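PhiAB6 tailspike (Unidentified phage, PDB 5JS4) fragments the exopolysaccharide of Acinetobacter baumannii, probably helping the phage to reach the host cell surface. Local coordinates at residues 587-592 with 623-628; 639-644 with 678-683; 449-454 with 459-464; 475-480 with 489-494. All blocks are in the same frame, centred on the assembly; numbering follows the deposited sequence.

Interaction 1: residues 587-592 with 623-628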
loop_
_atom_site.group_PDB
_atom_site.type_symbol
_atom_site.label_atom_id
_atom_site.label_comp_id
_atom_site.label_asym_id
_atom_site.label_seq_id
_atom_site.Cartn_x
_atom_site.Cartn_y
_atom_site.Cartn_z
ATOM N N THR A 587 -35.683 -1.400 18.607
ATOM C CA THR A 587 -35.411 -1.097 20.002
ATOM C C THR A 587 -35.764 -2.323 20.826
ATOM O O THR A 587 -36.175 -3.353 20.293
ATOM C CB THR A 587 -36.255 0.092 20.491
ATOM O OG1 THR A 587 -37.625 -0.309 20.605
ATOM C CG2 THR A 587 -36.135 1.284 19.546
ATOM N N LYS A 588 -35.624 -2.217 22.139
ATOM C CA LYS A 588 -36.063 -3.295 23.009
ATOM C C LYS A 588 -37.564 -3.568 22.920
ATOM O O LYS A 588 -38.007 -4.671 23.234
ATOM C CB LYS A 588 -35.696 -2.993 24.454
ATOM C CG LYS A 588 -34.259 -3.314 24.792
ATOM C CD LYS A 588 -34.018 -3.057 26.263
ATOM C CE LYS A 588 -32.722 -3.672 26.730
ATOM N NZ LYS A 588 -32.485 -3.224 28.128
ATOM N N LEU A 589 -38.338 -2.564 22.508
ATOM C CA LEU A 589 -39.795 -2.643 22.539
ATOM C C LEU A 589 -40.490 -2.582 21.178
ATOM O O LEU A 589 -41.699 -2.777 21.118
ATOM C CB LEU A 589 -40.351 -1.532 23.437
ATOM C CG LEU A 589 -39.999 -1.678 24.918
ATOM C CD1 LEU A 589 -40.401 -0.418 25.662
ATOM C CD2 LEU A 589 -40.674 -2.900 25.521
ATOM N N SER A 590 -39.748 -2.328 20.104
ATOM C CA SER A 590 -40.364 -2.104 18.791
ATOM C C SER A 590 -39.481 -2.559 17.639
ATOM O O SER A 590 -38.299 -2.234 17.592
ATOM C CB SER A 590 -40.676 -0.614 18.620
ATOM O OG SER A 590 -41.288 -0.345 17.369
ATOM N N ARG A 591 -40.081 -3.287 16.698
ATOM C CA ARG A 591 -39.426 -3.634 15.444
ATOM C C ARG A 591 -40.331 -3.213 14.292
ATOM O O ARG A 591 -41.445 -3.725 14.152
ATOM C CB ARG A 591 -39.129 -5.134 15.363
ATOM C CG ARG A 591 -38.264 -5.535 14.174
ATOM C CD ARG A 591 -36.825 -5.110 14.384
ATOM N NE ARG A 591 -35.884 -5.527 13.345
ATOM C CZ ARG A 591 -35.395 -4.753 12.378
ATOM N NH1 ARG A 591 -35.792 -3.493 12.228
ATOM N NH2 ARG A 591 -34.500 -5.252 11.536
ATOM N N LYS A 592 -39.851 -2.256 13.498
ATOM C CA LYS A 592 -40.601 -1.700 12.373
ATOM C C LYS A 592 -39.676 -1.405 11.204
ATOM O O LYS A 592 -38.459 -1.281 11.377
ATOM C CB LYS A 592 -41.284 -0.386 12.769
ATOM C CG LYS A 592 -42.351 -0.498 13.844
ATOM C CD LYS A 592 -42.758 0.868 14.384
ATOM C CE LYS A 592 -43.415 1.741 13.329
ATOM N NZ LYS A 592 -43.924 3.010 13.926
ATOM N N ASN A 623 -43.388 -16.413 28.295
ATOM C CA ASN A 623 -43.093 -15.008 28.548
ATOM C C ASN A 623 -42.419 -14.414 27.325
ATOM O O ASN A 623 -41.462 -14.983 26.806
ATOM C CB ASN A 623 -42.191 -14.887 29.783
ATOM C CG ASN A 623 -41.923 -13.444 30.184
ATOM O OD1 ASN A 623 -41.418 -12.649 29.391
ATOM N ND2 ASN A 623 -42.241 -13.104 31.432
ATOM N N ASN A 624 -42.942 -13.284 26.848
ATOM C CA ASN A 624 -42.276 -12.518 25.807
ATOM C C ASN A 624 -41.961 -11.129 26.335
ATOM O O ASN A 624 -42.864 -10.328 26.554
ATOM C CB ASN A 624 -43.141 -12.430 24.542
ATOM C CG ASN A 624 -42.421 -11.752 23.384
ATOM O OD1 ASN A 624 -41.410 -11.081 23.565
ATOM N ND2 ASN A 624 -42.947 -11.929 22.177
ATOM N N ASN A 625 -40.676 -10.865 26.566
ATOM C CA ASN A 625 -40.204 -9.510 26.830
ATOM C C ASN A 625 -40.755 -8.915 28.125
ATOM O O ASN A 625 -40.878 -7.695 28.244
ATOM C CB ASN A 625 -40.568 -8.601 25.642
ATOM C CG ASN A 625 -39.608 -7.445 25.460
ATOM O OD1 ASN A 625 -38.534 -7.404 26.063
ATOM N ND2 ASN A 625 -39.987 -6.498 24.603
ATOM N N GLY A 626 -41.084 -9.775 29.088
ATOM C CA GLY A 626 -41.645 -9.328 30.363
ATOM C C GLY A 626 -43.158 -9.361 30.464
ATOM O O GLY A 626 -43.709 -8.939 31.480
ATOM N N TRP A 627 -43.829 -9.838 29.416
ATOM C CA TRP A 627 -45.273 -10.073 29.442
ATOM C C TRP A 627 -45.582 -11.568 29.424
ATOM O O TRP A 627 -44.906 -12.339 28.744
ATOM C CB TRP A 627 -45.968 -9.398 28.249
ATOM C CG TRP A 627 -46.175 -7.929 28.439
ATOM C CD1 TRP A 627 -47.265 -7.324 28.988
ATOM C CD2 TRP A 627 -45.265 -6.883 28.094
ATOM N NE1 TRP A 627 -47.098 -5.960 29.000
ATOM C CE2 TRP A 627 -45.874 -5.662 28.464
ATOM C CE3 TRP A 627 -43.994 -6.854 27.511
ATOM C CZ2 TRP A 627 -45.253 -4.426 28.267
ATOM C CZ3 TRP A 627 -43.377 -5.626 27.315
ATOM C CH2 TRP A 627 -44.009 -4.427 27.698
ATOM N N LYS A 628 -46.606 -11.959 30.178
ATOM C CA LYS A 628 -47.151 -13.319 30.140
ATOM C C LYS A 628 -48.668 -13.237 30.155
ATOM O O LYS A 628 -49.236 -12.185 30.464
ATOM C CB LYS A 628 -46.656 -14.157 31.326
ATOM C CG LYS A 628 -47.123 -13.672 32.687
ATOM C CD LYS A 628 -46.708 -14.650 33.774
ATOM C CE LYS A 628 -47.157 -14.176 35.140
ATOM N NZ LYS A 628 -46.793 -15.164 36.192
#
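The indole of Trp627 is met by Leu589 at its edge, near the ring plane. Leu589 CD2 comes to 4.2 Å from Trp627 CZ3. The same ring has Asn624 O in its plane at the edge, and it meets Phe715 edge-to-face. Trp627 NE1 is bonded to Ala692 O. The second flat group is the amide of Asn625. Asn625 ND2 donates to Lys588 O at 3.0 Å, with an N-H...O angle of 151°. The carbonyl oxygen lies somewhat out of the amide plane. Asn625 CG stands opposite the backbone N (chi1 -152°), which sends the amide across to the other turn. Leu589 CD2 also lies 3.8 Å from Asn625 ND2, and the two side chains cross at about a right angle. Lys588 O takes a second bond, from Thr595 OG1 of the second subunit. An ST turn shapes the 587-592 segment: Thr587 OG1 accepts from Leu589 N at 3.0 Å. Residues 624-627 form a type I' turn, and Asn623 OD1 accepts from Gly626 N. The contact thus joins two hairpin turns. One links strands 579-586 and 591-597; the other links strands 623-624 and 627-633. The second subunit packs against both.

Interaction 2: residues 639-644 with 678-683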
loop_
_atom_site.group_PDB
_atom_site.type_symbol
_atom_site.label_atom_id
_atom_site.label_comp_id
_atom_site.label_asym_id
_atom_site.label_seq_id
_atom_site.Cartn_x
_atom_site.Cartn_y
_atom_site.Cartn_z
ATOM N N VAL A 639 -52.990 -10.187 29.831
ATOM C CA VAL A 639 -51.682 -10.075 29.200
ATOM C C VAL A 639 -50.962 -9.022 30.033
ATOM O O VAL A 639 -51.166 -7.816 29.849
ATOM C CB VAL A 639 -51.788 -9.662 27.716
ATOM C CG1 VAL A 639 -50.413 -9.617 27.072
ATOM C CG2 VAL A 639 -52.709 -10.610 26.960
ATOM N N GLU A 640 -50.150 -9.490 30.977
ATOM C CA GLU A 640 -49.675 -8.655 32.080
ATOM C C GLU A 640 -48.163 -8.639 32.209
ATOM O O GLU A 640 -47.473 -9.565 31.781
ATOM C CB GLU A 640 -50.276 -9.137 33.402
ATOM C CG GLU A 640 -49.901 -10.564 33.770
ATOM C CD GLU A 640 -50.296 -10.941 35.183
ATOM O OE1 GLU A 640 -51.273 -10.374 35.713
ATOM O OE2 GLU A 640 -49.627 -11.822 35.758
ATOM N N ARG A 641 -47.670 -7.585 32.848
ATOM C CA ARG A 641 -46.254 -7.439 33.139
ATOM C C ARG A 641 -45.875 -8.287 34.341
ATOM O O ARG A 641 -46.582 -8.300 35.355
ATOM C CB ARG A 641 -45.916 -5.983 33.443
ATOM C CG ARG A 641 -46.272 -5.041 32.314
ATOM C CD ARG A 641 -45.702 -3.652 32.515
ATOM N NE ARG A 641 -46.257 -2.981 33.692
ATOM C CZ ARG A 641 -45.965 -1.734 34.055
ATOM N NH1 ARG A 641 -45.102 -1.009 33.352
ATOM N NH2 ARG A 641 -46.531 -1.216 35.141
ATOM N N VAL A 642 -44.757 -8.989 34.229
ATOM C CA VAL A 642 -44.203 -9.706 35.370
ATOM C C VAL A 642 -43.372 -8.758 36.232
ATOM O O VAL A 642 -43.034 -7.646 35.815
ATOM C CB VAL A 642 -43.368 -10.924 34.939
ATOM C CG1 VAL A 642 -44.185 -11.840 34.039
ATOM C CG2 VAL A 642 -42.083 -10.498 34.247
ATOM N N SER A 643 -43.051 -9.206 37.442
ATOM C CA SER A 643 -42.284 -8.398 38.380
ATOM C C SER A 643 -40.982 -7.921 37.746
ATOM O O SER A 643 -40.242 -8.714 37.164
ATOM C CB SER A 643 -41.979 -9.197 39.647
ATOM O OG SER A 643 -41.259 -8.408 40.578
ATOM N N GLY A 644 -40.726 -6.621 37.839
ATOM C CA GLY A 644 -39.498 -6.037 37.307
ATOM C C GLY A 644 -39.657 -5.446 35.917
ATOM O O GLY A 644 -38.825 -4.651 35.482
ATOM N N ILE A 678 -55.146 -2.504 30.533
ATOM C CA ILE A 678 -54.689 -2.406 31.918
ATOM C C ILE A 678 -53.806 -1.164 32.001
ATOM O O ILE A 678 -52.807 -1.050 31.292
ATOM C CB ILE A 678 -53.898 -3.662 32.347
ATOM C CG1 ILE A 678 -54.771 -4.913 32.216
ATOM C CG2 ILE A 678 -53.407 -3.514 33.783
ATOM C CD1 ILE A 678 -54.017 -6.215 32.361
ATOM N N GLU A 679 -54.183 -0.227 32.865
ATOM C CA GLU A 679 -53.462 1.035 32.980
ATOM C C GLU A 679 -52.243 0.920 33.891
ATOM O O GLU A 679 -52.175 0.037 34.742
ATOM C CB GLU A 679 -54.414 2.127 33.476
ATOM C CG GLU A 679 -55.559 2.376 32.501
ATOM C CD GLU A 679 -56.293 3.678 32.746
ATOM O OE1 GLU A 679 -56.813 3.870 33.871
ATOM O OE2 GLU A 679 -56.363 4.503 31.805
ATOM N N THR A 680 -51.274 1.807 33.685
ATOM C CA THR A 680 -50.097 1.906 34.557
ATOM C C THR A 680 -50.383 2.779 35.777
ATOM O O THR A 680 -49.839 2.551 36.856
ATOM C CB THR A 680 -48.901 2.514 33.810
ATOM O OG1 THR A 680 -49.327 3.686 33.104
ATOM C CG2 THR A 680 -48.313 1.506 32.825
ATOM N N TYR A 681 -51.195 3.808 35.561
ATOM C CA TYR A 681 -51.728 4.678 36.612
ATOM C C TYR A 681 -53.118 5.118 36.156
ATOM O O TYR A 681 -53.443 5.021 34.971
ATOM C CB TYR A 681 -50.821 5.893 36.848
ATOM C CG TYR A 681 -50.510 6.698 35.602
ATOM C CD1 TYR A 681 -51.375 7.690 35.151
ATOM C CD2 TYR A 681 -49.347 6.467 34.875
ATOM C CE1 TYR A 681 -51.096 8.421 34.009
ATOM C CE2 TYR A 681 -49.060 7.189 33.728
ATOM C CZ TYR A 681 -49.934 8.164 33.299
ATOM O OH TYR A 681 -49.656 8.886 32.162
ATOM N N ALA A 682 -53.933 5.606 37.084
ATOM C CA ALA A 682 -55.313 5.982 36.774
ATOM C C ALA A 682 -55.373 6.993 35.630
ATOM O O ALA A 682 -54.833 8.090 35.739
ATOM C CB ALA A 682 -55.993 6.544 38.013
ATOM N N GLY A 683 -56.022 6.607 34.532
ATOM C CA GLY A 683 -56.168 7.467 33.359
ATOM C C GLY A 683 -55.048 7.383 32.330
ATOM O O GLY A 683 -55.105 8.059 31.303
HETATM O O HOH W 1 -47.068 1.375 36.749
#
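Strand 639-641 and segment 678-683, the end of strand 672-678 and the loop after it, are not paired; strand 690-699 hydrogen-bonds to both strand 636-641 and strand 672-678, and Ile678 and Thr680 reach across to Val639 and Arg641. Ile678 CD1 comes to 4.1 Å from Val639 O, an apolar methyl beside a carbonyl. Arg641 and Thr680 cross at about a right angle. Thr680 CG2 lies over one face of the guanidinium, 4.0 Å from Arg641 NH2. The Arg641 chain bends at chi3 (-64°), turning its end toward the threonine. One water ties the pair. It accepts from Arg641 NH2 at 3.1 Å, in the guanidinium plane, and donates to Thr680 O at 3.0 Å. Arg641 NH1 is bonded to Ser647 O, and Thr680 OG1 to Glu690 OE2. Further along the loop, Glu679 OE1 accepts from Gly683 N at 2.9 Å, met from above the carboxylate plane. Glu679 OE2 takes Trp685 N and Thr686 N, so this carboxylate grips the start of helix 684-688 and probably suits its positive end. The contact itself mixes methyl packing with one water bridge. Carbonyl and water oxygens solvate the arginine here, and its flat face accepts a methyl group.

Interaction 3: residues 449-454 with 459-464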
loop_
_atom_site.group_PDB
_atom_site.type_symbol
_atom_site.label_atom_id
_atom_site.label_comp_id
_atom_site.label_asym_id
_atom_site.label_seq_id
_atom_site.Cartn_x
_atom_site.Cartn_y
_atom_site.Cartn_z
ATOM N N GLY A 449 10.730 -22.832 -1.112
ATOM C CA GLY A 449 10.143 -22.215 0.066
ATOM C C GLY A 449 10.115 -20.713 -0.112
ATOM O O GLY A 449 10.919 -20.162 -0.860
ATOM N N GLY A 450 9.180 -20.058 0.569
ATOM C CA GLY A 450 9.045 -18.605 0.498
ATOM C C GLY A 450 9.721 -17.943 1.678
ATOM O O GLY A 450 10.925 -18.117 1.890
ATOM N N ILE A 451 8.944 -17.171 2.435
ATOM C CA ILE A 451 9.404 -16.563 3.676
ATOM C C ILE A 451 8.947 -17.440 4.833
ATOM O O ILE A 451 7.753 -17.710 4.977
ATOM C CB ILE A 451 8.834 -15.142 3.848
ATOM C CG1 ILE A 451 9.411 -14.217 2.772
ATOM C CG2 ILE A 451 9.144 -14.590 5.238
ATOM C CD1 ILE A 451 8.623 -12.941 2.569
ATOM N N LYS A 452 9.903 -17.879 5.649
ATOM C CA LYS A 452 9.622 -18.695 6.822
ATOM C C LYS A 452 10.055 -17.943 8.076
ATOM O O LYS A 452 11.125 -17.337 8.105
ATOM C CB LYS A 452 10.349 -20.036 6.726
ATOM C CG LYS A 452 10.035 -21.003 7.859
ATOM C CD LYS A 452 10.825 -22.293 7.713
ATOM C CE LYS A 452 10.525 -23.253 8.849
ATOM N NZ LYS A 452 11.241 -24.548 8.683
ATOM N N ALA A 453 9.207 -17.982 9.100
ATOM C CA ALA A 453 9.495 -17.348 10.382
ATOM C C ALA A 453 8.738 -18.058 11.498
ATOM O O ALA A 453 7.751 -18.745 11.240
ATOM C CB ALA A 453 9.114 -15.875 10.341
ATOM N N ARG A 454 9.206 -17.895 12.732
ATOM C CA ARG A 454 8.486 -18.404 13.898
ATOM C C ARG A 454 7.264 -17.547 14.211
ATOM O O ARG A 454 6.185 -18.071 14.495
ATOM C CB ARG A 454 9.401 -18.455 15.120
ATOM C CG ARG A 454 8.785 -19.171 16.311
ATOM C CD ARG A 454 9.794 -19.340 17.432
ATOM N NE ARG A 454 10.146 -18.065 18.046
ATOM C CZ ARG A 454 11.056 -17.912 19.006
ATOM N NH1 ARG A 454 11.729 -18.960 19.475
ATOM N NH2 ARG A 454 11.297 -16.705 19.501
ATOM N N CYS A 459 3.337 -6.984 10.366
ATOM C CA CYS A 459 4.143 -6.791 9.171
ATOM C C CYS A 459 3.245 -6.422 8.001
ATOM O O CYS A 459 2.050 -6.719 8.006
ATOM C CB CYS A 459 4.928 -8.059 8.842
ATOM S SG CYS A 459 6.269 -8.408 10.002
ATOM N N GLY A 460 3.842 -5.770 7.012
ATOM C CA GLY A 460 3.168 -5.440 5.768
ATOM C C GLY A 460 3.665 -6.332 4.650
ATOM O O GLY A 460 4.871 -6.547 4.504
ATOM N N PHE A 461 2.724 -6.855 3.872
ATOM C CA PHE A 461 3.024 -7.661 2.702
ATOM C C PHE A 461 2.287 -7.077 1.509
ATOM O O PHE A 461 1.064 -6.944 1.527
ATOM C CB PHE A 461 2.618 -9.111 2.932
ATOM C CG PHE A 461 3.388 -9.776 4.026
ATOM C CD1 PHE A 461 4.603 -10.390 3.759
ATOM C CD2 PHE A 461 2.911 -9.772 5.328
ATOM C CE1 PHE A 461 5.325 -10.995 4.771
ATOM C CE2 PHE A 461 3.629 -10.376 6.344
ATOM C CZ PHE A 461 4.837 -10.986 6.064
ATOM N N GLY A 462 3.052 -6.714 0.486
ATOM C CA GLY A 462 2.510 -6.151 -0.735
ATOM C C GLY A 462 2.418 -7.208 -1.811
ATOM O O GLY A 462 1.949 -8.322 -1.563
ATOM N N LYS A 463 2.874 -6.862 -3.009
ATOM C CA LYS A 463 2.757 -7.750 -4.158
ATOM C C LYS A 463 3.813 -8.842 -4.136
ATOM O O LYS A 463 4.999 -8.567 -3.930
ATOM C CB LYS A 463 2.852 -6.950 -5.452
ATOM C CG LYS A 463 1.713 -5.960 -5.611
ATOM C CD LYS A 463 1.706 -5.283 -6.971
ATOM C CE LYS A 463 1.392 -6.240 -8.111
ATOM N NZ LYS A 463 0.096 -6.953 -7.948
ATOM N N PHE A 464 3.359 -10.079 -4.334
ATOM C CA PHE A 464 4.226 -11.240 -4.486
ATOM C C PHE A 464 3.841 -11.964 -5.769
ATOM O O PHE A 464 2.653 -12.121 -6.066
ATOM C CB PHE A 464 4.075 -12.206 -3.305
ATOM C CG PHE A 464 4.852 -11.807 -2.084
ATOM C CD1 PHE A 464 4.470 -10.709 -1.334
ATOM C CD2 PHE A 464 5.966 -12.535 -1.679
ATOM C CE1 PHE A 464 5.183 -10.335 -0.207
ATOM C CE2 PHE A 464 6.682 -12.168 -0.549
ATOM C CZ PHE A 464 6.290 -11.065 0.185
#
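The backbones of 449-454 and 459-464 stay well apart, with Ile451 CA and Phe461 CA 11.0 Å from each other, and side chains alone bridge the gap. Strand 451-453 lies on one side and strand 460-461 on the other; Ile451, Phe461 and Phe464 all point inward. Ile451 carries the contact through its terminal methyl. With chi1 at -66°, CG1 lies beside the backbone N, and the extended chi2 pushes CD1 into the interior. There Ile451 CD1 meets the edge of the Phe464 ring, near its plane, 3.8 Å from Phe464 CE2. Phe464 CZ is equally close to this methyl. Ile451 CD1 also faces the edge of the Phe461 ring, 4.4 Å from Phe461 CE1. A single methyl therefore touches two ring rims. The side chains of Ile451 and Phe464 cross at about a right angle. Another edge position of the Phe464 ring, in plane, is taken by Gly462 O. Neighbouring coils pack on the same group: Phe461 meets Phe439 with nearly parallel planes, and Trp477 meets both phenylalanines. The backbone of Ile451 bonds to Trp477 and Glu479. This is the apolar interior of one coil of a parallel beta-helix, in keeping with the pectate lyase-like family. Inward side chains from two faces fill the coil, and phenylalanines from successive coils pile on one another.

Interaction 4: residues 475-480 with 489-494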
loop_
_atom_site.group_PDB
_atom_site.type_symbol
_atom_site.label_atom_id
_atom_site.label_comp_id
_atom_site.label_asym_id
_atom_site.label_seq_id
_atom_site.Cartn_x
_atom_site.Cartn_y
_atom_site.Cartn_z
ATOM N N LYS A 475 4.041 -25.507 -1.396
ATOM C CA LYS A 475 4.614 -24.650 -0.353
ATOM C C LYS A 475 3.795 -23.373 -0.199
ATOM O O LYS A 475 3.355 -22.795 -1.191
ATOM C CB LYS A 475 6.063 -24.265 -0.689
ATOM C CG LYS A 475 7.093 -25.385 -0.581
ATOM C CD LYS A 475 7.235 -25.955 0.827
ATOM C CE LYS A 475 7.735 -24.929 1.833
ATOM N NZ LYS A 475 7.946 -25.526 3.183
ATOM N N ASP A 476 3.599 -22.935 1.043
ATOM C CA ASP A 476 2.994 -21.629 1.310
ATOM C C ASP A 476 4.009 -20.531 1.006
ATOM O O ASP A 476 5.194 -20.681 1.300
ATOM C CB ASP A 476 2.555 -21.504 2.773
ATOM C CG ASP A 476 1.274 -22.262 3.081
ATOM O OD1 ASP A 476 0.355 -22.281 2.233
ATOM O OD2 ASP A 476 1.176 -22.819 4.192
ATOM N N TRP A 477 3.547 -19.423 0.429
ATOM C CA TRP A 477 4.433 -18.290 0.148
ATOM C C TRP A 477 4.970 -17.678 1.448
ATOM O O TRP A 477 6.095 -17.178 1.491
ATOM C CB TRP A 477 3.710 -17.233 -0.701
ATOM C CG TRP A 477 2.659 -16.469 0.038
ATOM C CD1 TRP A 477 1.351 -16.816 0.199
ATOM C CD2 TRP A 477 2.833 -15.228 0.727
ATOM N NE1 TRP A 477 0.699 -15.871 0.950
ATOM C CE2 TRP A 477 1.586 -14.885 1.288
ATOM C CE3 TRP A 477 3.925 -14.376 0.932
ATOM C CZ2 TRP A 477 1.397 -13.720 2.034
ATOM C CZ3 TRP A 477 3.734 -13.219 1.673
ATOM C CH2 TRP A 477 2.480 -12.905 2.216
ATOM N N LEU A 478 4.144 -17.722 2.492
ATOM C CA LEU A 478 4.508 -17.280 3.832
ATOM C C LEU A 478 4.210 -18.419 4.794
ATOM O O LEU A 478 3.079 -18.914 4.856
ATOM C CB LEU A 478 3.719 -16.029 4.228
ATOM C CG LEU A 478 3.949 -15.468 5.638
ATOM C CD1 LEU A 478 5.370 -14.951 5.808
ATOM C CD2 LEU A 478 2.946 -14.365 5.937
ATOM N N GLU A 479 5.236 -18.812 5.542
ATOM C CA GLU A 479 5.205 -19.971 6.417
ATOM C C GLU A 479 5.552 -19.500 7.829
ATOM O O GLU A 479 6.697 -19.157 8.105
ATOM C CB GLU A 479 6.233 -20.973 5.887
ATOM C CG GLU A 479 6.428 -22.252 6.676
ATOM C CD GLU A 479 7.435 -23.185 6.011
ATOM O OE1 GLU A 479 7.792 -24.205 6.626
ATOM O OE2 GLU A 479 7.881 -22.903 4.872
ATOM N N VAL A 480 4.553 -19.452 8.707
ATOM C CA VAL A 480 4.755 -19.024 10.093
ATOM C C VAL A 480 4.511 -20.228 10.996
ATOM O O VAL A 480 3.417 -20.789 11.002
ATOM C CB VAL A 480 3.821 -17.858 10.476
ATOM C CG1 VAL A 480 4.176 -17.314 11.857
ATOM C CG2 VAL A 480 3.898 -16.746 9.434
ATOM N N ASN A 489 -1.159 -8.436 10.871
ATOM C CA ASN A 489 -0.510 -8.165 9.594
ATOM C C ASN A 489 -1.404 -7.479 8.573
ATOM O O ASN A 489 -2.629 -7.457 8.704
ATOM C CB ASN A 489 0.029 -9.467 9.013
ATOM C CG ASN A 489 1.066 -10.105 9.914
ATOM O OD1 ASN A 489 2.115 -9.514 10.176
ATOM N ND2 ASN A 489 0.774 -11.301 10.412
ATOM N N SER A 490 -0.757 -6.911 7.562
ATOM C CA SER A 490 -1.428 -6.312 6.421
ATOM C C SER A 490 -1.021 -7.091 5.179
ATOM O O SER A 490 0.124 -7.002 4.740
ATOM C CB SER A 490 -1.012 -4.850 6.269
ATOM O OG SER A 490 -1.319 -4.096 7.426
ATOM N N PHE A 491 -1.955 -7.867 4.636
ATOM C CA PHE A 491 -1.745 -8.604 3.397
ATOM C C PHE A 491 -2.451 -7.827 2.293
ATOM O O PHE A 491 -3.545 -8.186 1.852
ATOM C CB PHE A 491 -2.299 -10.025 3.517
ATOM C CG PHE A 491 -1.800 -10.774 4.721
ATOM C CD1 PHE A 491 -0.457 -11.120 4.834
ATOM C CD2 PHE A 491 -2.670 -11.143 5.740
ATOM C CE1 PHE A 491 0.006 -11.814 5.943
ATOM C CE2 PHE A 491 -2.214 -11.844 6.842
ATOM C CZ PHE A 491 -0.873 -12.176 6.946
ATOM N N THR A 492 -1.820 -6.741 1.859
ATOM C CA THR A 492 -2.517 -5.728 1.070
ATOM C C THR A 492 -2.004 -5.566 -0.361
ATOM O O THR A 492 -2.222 -4.534 -0.988
ATOM C CB THR A 492 -2.506 -4.380 1.812
ATOM O OG1 THR A 492 -1.159 -4.026 2.145
ATOM C CG2 THR A 492 -3.326 -4.482 3.084
ATOM N N GLY A 493 -1.354 -6.599 -0.881
ATOM C CA GLY A 493 -1.070 -6.694 -2.310
ATOM C C GLY A 493 -1.559 -8.028 -2.831
ATOM O O GLY A 493 -1.776 -8.966 -2.060
ATOM N N TYR A 494 -1.758 -8.118 -4.141
ATOM C CA TYR A 494 -2.127 -9.388 -4.742
ATOM C C TYR A 494 -0.951 -10.364 -4.659
ATOM O O TYR A 494 0.198 -9.986 -4.903
ATOM C CB TYR A 494 -2.566 -9.210 -6.197
ATOM C CG TYR A 494 -3.093 -10.491 -6.801
ATOM C CD1 TYR A 494 -4.351 -10.976 -6.460
ATOM C CD2 TYR A 494 -2.324 -11.233 -7.691
ATOM C CE1 TYR A 494 -4.831 -12.160 -6.996
ATOM C CE2 TYR A 494 -2.796 -12.417 -8.233
ATOM C CZ TYR A 494 -4.050 -12.876 -7.882
ATOM O OH TYR A 494 -4.525 -14.053 -8.413
#
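Leu478 reaches Phe491 through one of its two methyl groups, and its path starts over an indole. Its CB lies 3.5 Å above the plane of the Trp477 ring, over the ring centre. The first torsion is near 180° (chi1 178°), with CG anti to N and beside the carbonyl carbon, which carries the branch point inward. From there Leu478 CD1 turns to the preceding coil and comes to 3.8 Å from Ile451 CG2. Leu478 CD2 goes across the interior and stops 3.9 Å from Phe491 CE1. The Leu478 and Phe491 side chains cross at about a right angle. Trp477 adds a second touch on the same ring, with Trp477 CZ2 at 4.2 Å from Phe491 CD1. Phe491 CD1 sits at the indole edge, near its plane. The polar end of the indole is also held, since Trp477 NE1 is bonded to Ser503 OG and Thr505 OG1. Facing away from the interior, Lys475 NZ makes a salt bridge to Glu479 OE2 at 3.1 Å, and His426 NE2 bonds to the same oxygen. Strand 478-480 is parallel to strand 451-453. Strand 489-491 runs parallel to both 460-469 and 519-523. The contact therefore spans the beta-helix interior between two of its faces, with Phe461 of the coil before packed against Leu478.

In the fold
From the N-terminal side, interaction 3 closes first, bridging the short link between 449-454 and 459-464 in the beta-helix. Interaction 4 follows and closes the loop from 475-480 to 489-494 one coil later. Their centres are 5 Å apart, and strand pairs 451-453/478-480 and 460-469/489-491 join them. Interaction 1 then brings the 587-592 turn to the 623-628 hairpin, about 32 Å from interaction 4 at the nearest atoms. Interaction 2 closes last and adjoins interaction 1 through strands 627-633 and 636-641. All four run in series; none nests or crosses. The first pair packs the interior of adjacent coils of the beta-helix. Interaction 1 joins the two C-terminal sheets, and interaction 2 packs two parts of one of them together.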